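Long-range contacts in hypothetical protein BVU_2266 (Bacteroides vulgatus, PDB 3TZG), which is of unknown function but folds into a porin-like antiparallel beta barrel: residues 200-204 against 216-221; 163-167 against 225-229; 169-174 against 186-190. All blocks are in the same frame, centred on the assembly; numbering follows the deposited sequence.

Contact 1 of 3, residues 200-204 against 216-221; sequences LPNDI and NVHANY
Tyr221 lies against Leu200 and Pro201, where strand 213-224 passes the irregular start of strand 199-208. Its hydroxyl donates to Pro201 O (OH to O 2.6 Å), an acceptor that sits at the ring edge near its plane. Over one ring face comes Leu200 CD1, in a CH-pi contact 3.9 Å from the centroid. Tyrosine suits the place, giving a flat apolar face to the leucine and a hydroxyl to a backbone carbonyl.

The next pair meets through polar groups. His218 carries CG anti to its backbone N (chi1 177°), which brings ND1 to Asp203; the bond from ND1 to OD1 is 2.8 Å long, in the imidazole plane but well above the carboxylate plane. Asp203 OD2 takes a second bond, from Asn202 ND2, so two donors hold the carboxylate. Asn202, held in turn by Asn158 and by the backbone N of Asn161, is the second-shell residue that steadies Asp203.

Backbone bonds tie the rest: Ala219 N to Asn202 O, Ile204 N to Val217 O and Val217 N to Ile204 O. Ile204 and Val217, branched at CB as strands readily accept, touch on the buried face (CB to CG2 3.8 Å), while Asp203 and His218 share the other. Such alternation is the mark of antiparallel pairing, and because strands 199-208 and 213-224 follow each other in the chain they form a beta hairpin, part of the barrel wall.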
loop_
_atom_site.group_PDB
_atom_site.type_symbol
_atom_site.label_atom_id
_atom_site.label_comp_id
_atom_site.label_asym_id
_atom_site.label_seq_id
_atom_site.Cartn_x
_atom_site.Cartn_y
_atom_site.Cartn_z
ATOM N N LEU A 200 -1.992 13.809 -4.154
ATOM C CA LEU A 200 -1.582 13.396 -2.804
ATOM C C LEU A 200 -2.531 13.990 -1.759
ATOM O O LEU A 200 -2.792 15.197 -1.827
ATOM C CB LEU A 200 -0.138 13.783 -2.477
ATOM C CG LEU A 200 0.963 12.988 -3.176
ATOM C CD1 LEU A 200 2.344 13.632 -2.965
ATOM C CD2 LEU A 200 0.910 11.531 -2.779
ATOM N N PRO A 201 -3.075 13.194 -0.798
ATOM C CA PRO A 201 -3.983 13.783 0.187
ATOM C C PRO A 201 -3.244 14.668 1.190
ATOM O O PRO A 201 -2.153 14.312 1.643
ATOM C CB PRO A 201 -4.599 12.554 0.866
ATOM C CG PRO A 201 -3.534 11.516 0.783
ATOM C CD PRO A 201 -2.873 11.748 -0.542
ATOM N N ASN A 202 -3.814 15.829 1.521
ATOM C CA ASN A 202 -3.209 16.725 2.513
ATOM C C ASN A 202 -3.644 16.340 3.929
ATOM O O ASN A 202 -2.880 16.531 4.869
ATOM C CB ASN A 202 -3.529 18.179 2.228
ATOM C CG ASN A 202 -4.954 18.498 1.929
ATOM O OD1 ASN A 202 -5.402 18.439 0.788
ATOM N ND2 ASN A 202 -5.640 18.994 2.912
ATOM N N ASP A 203 -4.831 15.747 4.077
ATOM C CA ASP A 203 -5.372 15.330 5.382
ATOM C C ASP A 203 -6.122 13.992 5.269
ATOM O O ASP A 203 -6.671 13.664 4.214
ATOM C CB ASP A 203 -6.284 16.420 5.960
ATOM C CG ASP A 203 -5.488 17.676 6.339
ATOM O OD1 ASP A 203 -4.786 17.648 7.380
ATOM O OD2 ASP A 203 -5.522 18.662 5.561
ATOM N N ILE A 204 -6.060 13.193 6.347
ATOM C CA ILE A 204 -6.692 11.872 6.445
ATOM C C ILE A 204 -7.447 11.764 7.776
ATOM O O ILE A 204 -6.898 12.171 8.813
ATOM C CB ILE A 204 -5.654 10.706 6.309
ATOM C CG1 ILE A 204 -4.646 10.954 5.163
ATOM C CG2 ILE A 204 -6.384 9.330 6.203
ATOM C CD1 ILE A 204 -3.421 10.257 5.247
ATOM N N ASN A 216 -7.509 11.673 13.346
ATOM C CA ASN A 216 -7.275 12.612 12.244
ATOM C C ASN A 216 -5.815 13.020 12.191
ATOM O O ASN A 216 -5.229 13.427 13.200
ATOM C CB ASN A 216 -8.164 13.850 12.354
ATOM C CG ASN A 216 -9.610 13.514 12.133
ATOM O OD1 ASN A 216 -10.155 13.559 11.029
ATOM N ND2 ASN A 216 -10.245 13.085 13.150
ATOM N N VAL A 217 -5.219 12.867 11.015
ATOM C CA VAL A 217 -3.813 13.196 10.770
ATOM C C VAL A 217 -3.685 14.172 9.585
ATOM O O VAL A 217 -4.622 14.351 8.793
ATOM C CB VAL A 217 -2.933 11.936 10.518
ATOM C CG1 VAL A 217 -2.956 10.993 11.706
ATOM C CG2 VAL A 217 -3.341 11.213 9.247
ATOM N N HIS A 218 -2.505 14.776 9.472
ATOM C CA HIS A 218 -2.129 15.652 8.402
ATOM C C HIS A 218 -0.916 15.065 7.688
ATOM O O HIS A 218 0.020 14.587 8.345
ATOM C CB HIS A 218 -1.830 17.055 8.946
ATOM C CG HIS A 218 -1.345 18.032 7.902
ATOM N ND1 HIS A 218 -2.213 18.604 6.984
ATOM C CD2 HIS A 218 -0.095 18.470 7.645
ATOM C CE1 HIS A 218 -1.462 19.379 6.223
ATOM N NE2 HIS A 218 -0.187 19.333 6.589
ATOM N N ALA A 219 -0.932 15.086 6.342
ATOM C CA ALA A 219 0.197 14.642 5.533
ATOM C C ALA A 219 0.989 15.843 5.091
ATOM O O ALA A 219 0.417 16.822 4.638
ATOM C CB ALA A 219 -0.285 13.849 4.345
ATOM N N ASN A 220 2.282 15.800 5.267
ATOM C CA ASN A 220 3.137 16.920 4.922
ATOM C C ASN A 220 4.220 16.478 3.886
ATOM O O ASN A 220 4.973 15.512 4.112
ATOM C CB ASN A 220 3.772 17.499 6.196
ATOM C CG ASN A 220 4.586 18.715 5.912
ATOM O OD1 ASN A 220 4.055 19.746 5.479
ATOM N ND2 ASN A 220 5.893 18.582 6.028
ATOM N N TYR A 221 4.283 17.207 2.747
ATOM C CA TYR A 221 5.198 16.862 1.682
ATOM C C TYR A 221 6.153 17.986 1.356
ATOM O O TYR A 221 5.691 19.095 1.079
ATOM C CB TYR A 221 4.412 16.506 0.403
ATOM C CG TYR A 221 3.251 15.574 0.600
ATOM C CD1 TYR A 221 3.433 14.192 0.589
ATOM C CD2 TYR A 221 1.958 16.064 0.764
ATOM C CE1 TYR A 221 2.362 13.320 0.774
ATOM C CE2 TYR A 221 0.879 15.204 0.947
ATOM C CZ TYR A 221 1.086 13.830 0.950
ATOM O OH TYR A 221 0.044 12.965 1.137
#

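Contact 2 of 3, residues 163-167 against 225-229; sequences INYQA and DENPV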
loop_
_atom_site.group_PDB
_atom_site.type_symbol
_atom_site.label_atom_id
_atom_site.label_comp_id
_atom_site.label_asym_id
_atom_site.label_seq_id
_atom_site.Cartn_x
_atom_site.Cartn_y
_atom_site.Cartn_z
ATOM N N ILE A 163 -2.239 19.168 -3.875
ATOM C CA ILE A 163 -0.852 18.721 -3.906
ATOM C C ILE A 163 -0.748 17.692 -5.020
ATOM O O ILE A 163 -1.469 16.691 -5.036
ATOM C CB ILE A 163 -0.404 18.194 -2.522
ATOM C CG1 ILE A 163 -0.455 19.359 -1.499
ATOM C CG2 ILE A 163 1.022 17.595 -2.604
ATOM C CD1 ILE A 163 -0.534 18.983 -0.098
ATOM N N ASN A 164 0.093 17.993 -5.993
ATOM C CA ASN A 164 0.310 17.147 -7.159
ATOM C C ASN A 164 1.781 16.906 -7.332
ATOM O O ASN A 164 2.609 17.760 -7.001
ATOM C CB ASN A 164 -0.296 17.770 -8.428
ATOM C CG ASN A 164 -1.797 17.894 -8.339
ATOM O OD1 ASN A 164 -2.548 16.911 -8.484
ATOM N ND2 ASN A 164 -2.263 19.104 -8.044
ATOM N N TYR A 165 2.099 15.724 -7.822
ATOM C CA TYR A 165 3.466 15.326 -8.039
ATOM C C TYR A 165 3.583 14.610 -9.365
ATOM O O TYR A 165 2.572 14.212 -9.964
ATOM C CB TYR A 165 3.939 14.427 -6.878
ATOM C CG TYR A 165 3.409 13.003 -6.932
ATOM C CD1 TYR A 165 2.134 12.696 -6.470
ATOM C CD2 TYR A 165 4.187 11.966 -7.430
ATOM C CE1 TYR A 165 1.627 11.404 -6.544
ATOM C CE2 TYR A 165 3.690 10.664 -7.509
ATOM C CZ TYR A 165 2.411 10.387 -7.051
ATOM O OH TYR A 165 1.905 9.112 -7.091
ATOM N N GLN A 166 4.828 14.400 -9.784
ATOM C CA GLN A 166 5.166 13.633 -10.970
ATOM C C GLN A 166 6.321 12.722 -10.600
ATOM O O GLN A 166 7.376 13.214 -10.203
ATOM C CB GLN A 166 5.494 14.545 -12.146
ATOM C CG GLN A 166 5.147 13.953 -13.522
ATOM C CD GLN A 166 3.680 14.076 -13.882
ATOM O OE1 GLN A 166 2.970 13.075 -14.037
ATOM N NE2 GLN A 166 3.194 15.307 -14.048
ATOM N N ALA A 167 6.072 11.400 -10.585
ATOM C CA ALA A 167 7.054 10.365 -10.274
ATOM C C ALA A 167 6.667 9.082 -10.985
ATOM O O ALA A 167 5.523 8.945 -11.434
ATOM C CB ALA A 167 7.149 10.158 -8.773
ATOM N N ASP A 225 11.564 20.481 -6.953
ATOM C CA ASP A 225 11.147 20.774 -8.323
ATOM C C ASP A 225 10.122 19.710 -8.795
ATOM O O ASP A 225 10.420 18.906 -9.683
ATOM C CB ASP A 225 12.316 20.967 -9.339
ATOM C CG ASP A 225 13.547 20.070 -9.300
ATOM O OD1 ASP A 225 13.380 18.834 -9.251
ATOM O OD2 ASP A 225 14.675 20.598 -9.485
ATOM N N GLU A 226 8.910 19.731 -8.144
ATOM C CA GLU A 226 7.695 18.937 -8.416
ATOM C C GLU A 226 7.760 17.478 -7.856
ATOM O O GLU A 226 6.730 16.813 -7.775
ATOM C CB GLU A 226 7.435 18.892 -9.945
ATOM C CG GLU A 226 6.038 18.509 -10.419
ATOM C CD GLU A 226 5.812 18.742 -11.907
ATOM O OE1 GLU A 226 5.274 17.829 -12.576
ATOM O OE2 GLU A 226 6.218 19.814 -12.415
ATOM N N ASN A 227 8.928 17.013 -7.430
ATOM C CA ASN A 227 9.079 15.651 -6.928
ATOM C C ASN A 227 9.028 15.582 -5.404
ATOM O O ASN A 227 9.840 16.238 -4.749
ATOM C CB ASN A 227 10.408 15.074 -7.399
ATOM C CG ASN A 227 10.586 14.975 -8.877
ATOM O OD1 ASN A 227 11.616 15.356 -9.418
ATOM N ND2 ASN A 227 9.595 14.464 -9.561
ATOM N N PRO A 228 8.187 14.729 -4.794
ATOM C CA PRO A 228 8.193 14.662 -3.326
ATOM C C PRO A 228 9.460 13.982 -2.805
ATOM O O PRO A 228 9.697 12.789 -3.075
ATOM C CB PRO A 228 6.941 13.844 -3.003
ATOM C CG PRO A 228 6.172 13.773 -4.231
ATOM C CD PRO A 228 7.136 13.861 -5.356
ATOM N N VAL A 229 10.277 14.747 -2.062
ATOM C CA VAL A 229 11.544 14.230 -1.533
ATOM C C VAL A 229 11.383 13.872 -0.050
ATOM O O VAL A 229 12.276 13.247 0.522
ATOM C CB VAL A 229 12.747 15.172 -1.770
ATOM C CG1 VAL A 229 13.141 15.138 -3.230
ATOM C CG2 VAL A 229 12.468 16.602 -1.319
#
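Tyr165 and Glu226 bring the two backbones closest, with CA atoms 5.6 Å apart, yet the segments form no strand ladder; Tyr165 CA instead offers its hydrogen to Glu226 O in a CA-H...O contact. Glu226 belongs to the tight turn of the beta hairpin formed by strands 213-224 and 227-235. Both Asp225 and Glu226 have positive phi, resembling a type I' turn, and segment 163-167 leaves its short strand to run past this hairpin end.

Beyond the turn, Pro228 presents its ring to Tyr165, CG meeting CB at 3.5 Å, and the two side chains cross at about a right angle. A proline is well placed here, offering a compact apolar ring. Tyr165 has CG between its backbone N and carbonyl carbon (chi1 76°), so the phenol runs off from the hairpin and its OH accepts a hydrogen bond from Leu171 N. On the more exposed side, Gln166 and the extended Glu226 lie alongside each other and point the same way, their amide and carboxylate planes 66° apart. Glu226 OE1 reaches Gln166 CB at 3.3 Å, so the closest approach is to the aliphatic root of the glutamine and not to its amide.

Asn227 links the segments in a polar way as well: its ND2, also bonded to Thr8 OG1, makes a weak, bent hydrogen bond to Gln166 O, 2.6 Å long with an N-H...O angle of 117°.

Contact 3 of 3, residues 169-174 against 186-190; sequences LNLQAY and YFLLN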
loop_
_atom_site.group_PDB
_atom_site.type_symbol
_atom_site.label_atom_id
_atom_site.label_comp_id
_atom_site.label_asym_id
_atom_site.label_seq_id
_atom_site.Cartn_x
_atom_site.Cartn_y
_atom_site.Cartn_z
ATOM N N LEU A 169 6.648 6.043 -9.548
ATOM C CA LEU A 169 5.895 5.243 -8.589
ATOM C C LEU A 169 4.635 5.953 -8.167
ATOM O O LEU A 169 4.539 7.176 -8.297
ATOM C CB LEU A 169 6.743 4.931 -7.335
ATOM C CG LEU A 169 8.117 4.270 -7.489
ATOM C CD1 LEU A 169 8.782 4.164 -6.160
ATOM C CD2 LEU A 169 8.027 2.898 -8.163
ATOM N N ASN A 170 3.658 5.182 -7.638
ATOM C CA ASN A 170 2.426 5.747 -7.108
ATOM C C ASN A 170 2.687 5.990 -5.642
ATOM O O ASN A 170 2.467 5.105 -4.802
ATOM C CB ASN A 170 1.210 4.858 -7.382
ATOM C CG ASN A 170 -0.081 5.430 -6.865
ATOM O OD1 ASN A 170 -0.210 6.635 -6.612
ATOM N ND2 ASN A 170 -1.084 4.586 -6.727
ATOM N N LEU A 171 3.176 7.204 -5.341
ATOM C CA LEU A 171 3.619 7.613 -4.002
ATOM C C LEU A 171 2.475 7.666 -2.957
ATOM O O LEU A 171 2.805 7.668 -1.766
ATOM C CB LEU A 171 4.359 8.961 -4.057
ATOM C CG LEU A 171 5.656 8.876 -4.910
ATOM C CD1 LEU A 171 6.367 10.173 -4.962
ATOM C CD2 LEU A 171 6.589 7.752 -4.432
ATOM N N GLN A 172 1.167 7.568 -3.374
ATOM C CA GLN A 172 -0.004 7.485 -2.473
ATOM C C GLN A 172 0.094 6.262 -1.603
ATOM O O GLN A 172 -0.470 6.234 -0.503
ATOM C CB GLN A 172 -1.322 7.421 -3.246
ATOM C CG GLN A 172 -1.563 8.554 -4.217
ATOM C CD GLN A 172 -2.662 8.238 -5.206
ATOM O OE1 GLN A 172 -3.448 7.276 -5.044
ATOM N NE2 GLN A 172 -2.718 9.039 -6.276
ATOM N N ALA A 173 0.812 5.217 -2.109
ATOM C CA ALA A 173 1.023 3.956 -1.395
ATOM C C ALA A 173 1.713 4.186 -0.055
ATOM O O ALA A 173 1.593 3.361 0.842
ATOM C CB ALA A 173 1.850 3.013 -2.247
ATOM N N TYR A 174 2.440 5.304 0.091
ATOM C CA TYR A 174 3.138 5.594 1.330
ATOM C C TYR A 174 2.203 6.237 2.354
ATOM O O TYR A 174 2.610 6.326 3.515
ATOM C CB TYR A 174 4.367 6.484 1.078
ATOM C CG TYR A 174 5.511 5.742 0.412
ATOM C CD1 TYR A 174 6.256 4.797 1.112
ATOM C CD2 TYR A 174 5.819 5.950 -0.928
ATOM C CE1 TYR A 174 7.266 4.065 0.493
ATOM C CE2 TYR A 174 6.827 5.221 -1.563
ATOM C CZ TYR A 174 7.552 4.280 -0.847
ATOM O OH TYR A 174 8.589 3.571 -1.432
ATOM N N TYR A 186 1.029 -3.510 -4.672
ATOM C CA TYR A 186 -0.093 -3.439 -5.601
ATOM C C TYR A 186 -0.406 -1.991 -5.976
ATOM O O TYR A 186 -0.604 -1.722 -7.153
ATOM C CB TYR A 186 -1.338 -4.107 -5.000
ATOM C CG TYR A 186 -2.610 -3.856 -5.781
ATOM C CD1 TYR A 186 -2.960 -4.663 -6.863
ATOM C CD2 TYR A 186 -3.477 -2.827 -5.425
ATOM C CE1 TYR A 186 -4.154 -4.463 -7.558
ATOM C CE2 TYR A 186 -4.673 -2.616 -6.113
ATOM C CZ TYR A 186 -5.011 -3.442 -7.171
ATOM O OH TYR A 186 -6.177 -3.228 -7.850
ATOM N N PHE A 187 -0.442 -1.064 -4.985
ATOM C CA PHE A 187 -0.704 0.356 -5.215
ATOM C C PHE A 187 0.533 1.074 -5.741
ATOM O O PHE A 187 0.407 1.803 -6.737
ATOM C CB PHE A 187 -1.230 1.068 -3.949
ATOM C CG PHE A 187 -2.666 0.683 -3.655
ATOM C CD1 PHE A 187 -3.700 1.098 -4.484
ATOM C CD2 PHE A 187 -2.977 -0.135 -2.583
ATOM C CE1 PHE A 187 -5.015 0.699 -4.247
ATOM C CE2 PHE A 187 -4.306 -0.537 -2.350
ATOM C CZ PHE A 187 -5.309 -0.113 -3.185
ATOM N N LEU A 188 1.726 0.850 -5.115
ATOM C CA LEU A 188 3.004 1.503 -5.496
ATOM C C LEU A 188 3.365 1.262 -6.976
ATOM O O LEU A 188 3.860 2.180 -7.621
ATOM C CB LEU A 188 4.158 1.001 -4.605
ATOM C CG LEU A 188 5.539 1.651 -4.791
ATOM C CD1 LEU A 188 5.642 2.952 -4.012
ATOM C CD2 LEU A 188 6.646 0.723 -4.337
ATOM N N LEU A 189 3.105 0.045 -7.505
ATOM C CA LEU A 189 3.450 -0.333 -8.882
ATOM C C LEU A 189 2.254 -0.149 -9.827
ATOM O O LEU A 189 2.354 -0.505 -11.008
ATOM C CB LEU A 189 3.946 -1.803 -8.933
ATOM C CG LEU A 189 5.017 -2.262 -7.906
ATOM C CD1 LEU A 189 5.535 -3.625 -8.255
ATOM C CD2 LEU A 189 6.200 -1.281 -7.800
ATOM N N ASN A 190 1.131 0.422 -9.312
ATOM C CA ASN A 190 -0.112 0.725 -10.034
ATOM C C ASN A 190 -0.645 -0.520 -10.798
ATOM O O ASN A 190 -1.002 -0.432 -11.991
ATOM C CB ASN A 190 0.077 1.911 -11.012
ATOM C CG ASN A 190 -1.225 2.546 -11.455
ATOM O OD1 ASN A 190 -2.193 2.661 -10.685
ATOM N ND2 ASN A 190 -1.270 2.996 -12.702
#
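Asn170 and Leu188 have their CA atoms 4.6 Å apart, where the loop entering a 3-10 turn (171-174) meets the C-terminal end of helix 181-188, and Asn170 N donates an almost straight bond to Leu188 O (3.0 Å, 174°). The helix closes in a Schellman motif at Asn190, whose positive phi is one that asparagine tolerates well.

The Asn170 side chain adds a second bond. With CG opposite the backbone N (chi1 -179°), ND2 reaches Phe187 O at 3.2 Å, approaching from above the carbonyl plane. Asn190 N comes to the same oxygen from the opposite face, so two donors grip one buried helix-end carbonyl. An alanine here would remove the amide, and Phe187 O would probably be left with the Asn190 N bond but without its link to the loop.

Apolar groups fill the remainder. Ala173 CB packs against Phe187 CB (4.0 Å) and Leu188 CB (3.9 Å), a place where a small methyl lets the 3-10 turn come close to the helix. Leu188 CD1 alone touches both Leu169 CD1 (4.0 Å) and Tyr174 CE2 (3.5 Å); leucine suits the place because its long apolar side chain, with CG anti to the backbone N (chi1 -175°), carries a methyl out to the loop.

Lying about 6 Å from the centre of the chain, this contact appears to lie within the barrel, among the loop and helix that occupy its interior. Phe187 meets Tyr128 and Ile108 on the strands, Tyr174 packs edge-to-face with Phe184 of the helix and bonds Tyr37 through its hydroxyl, and Leu171 touches Leu246 of strand 239-247.

Contact 2 closes the longest loop along the chain, and within it contact 3 comes first and contact 1 follows. Contacts 1 and 2 share the wall: strand 163-164 pairs with strand 199-208, which pairs with 213-224, and that in turn with 227-235. Contact 3 lies inside, on helix 181-188 and its preceding loop. The centres are about 14 to 16 Å apart, yet all three touch. Leu200 of contact 1 packs on Tyr165 of contact 2 and on Leu171 and Gln172 of contact 3, while Tyr165 and Pro228 meet Leu171. The interior loop and helix are thus joined directly to the barrel wall.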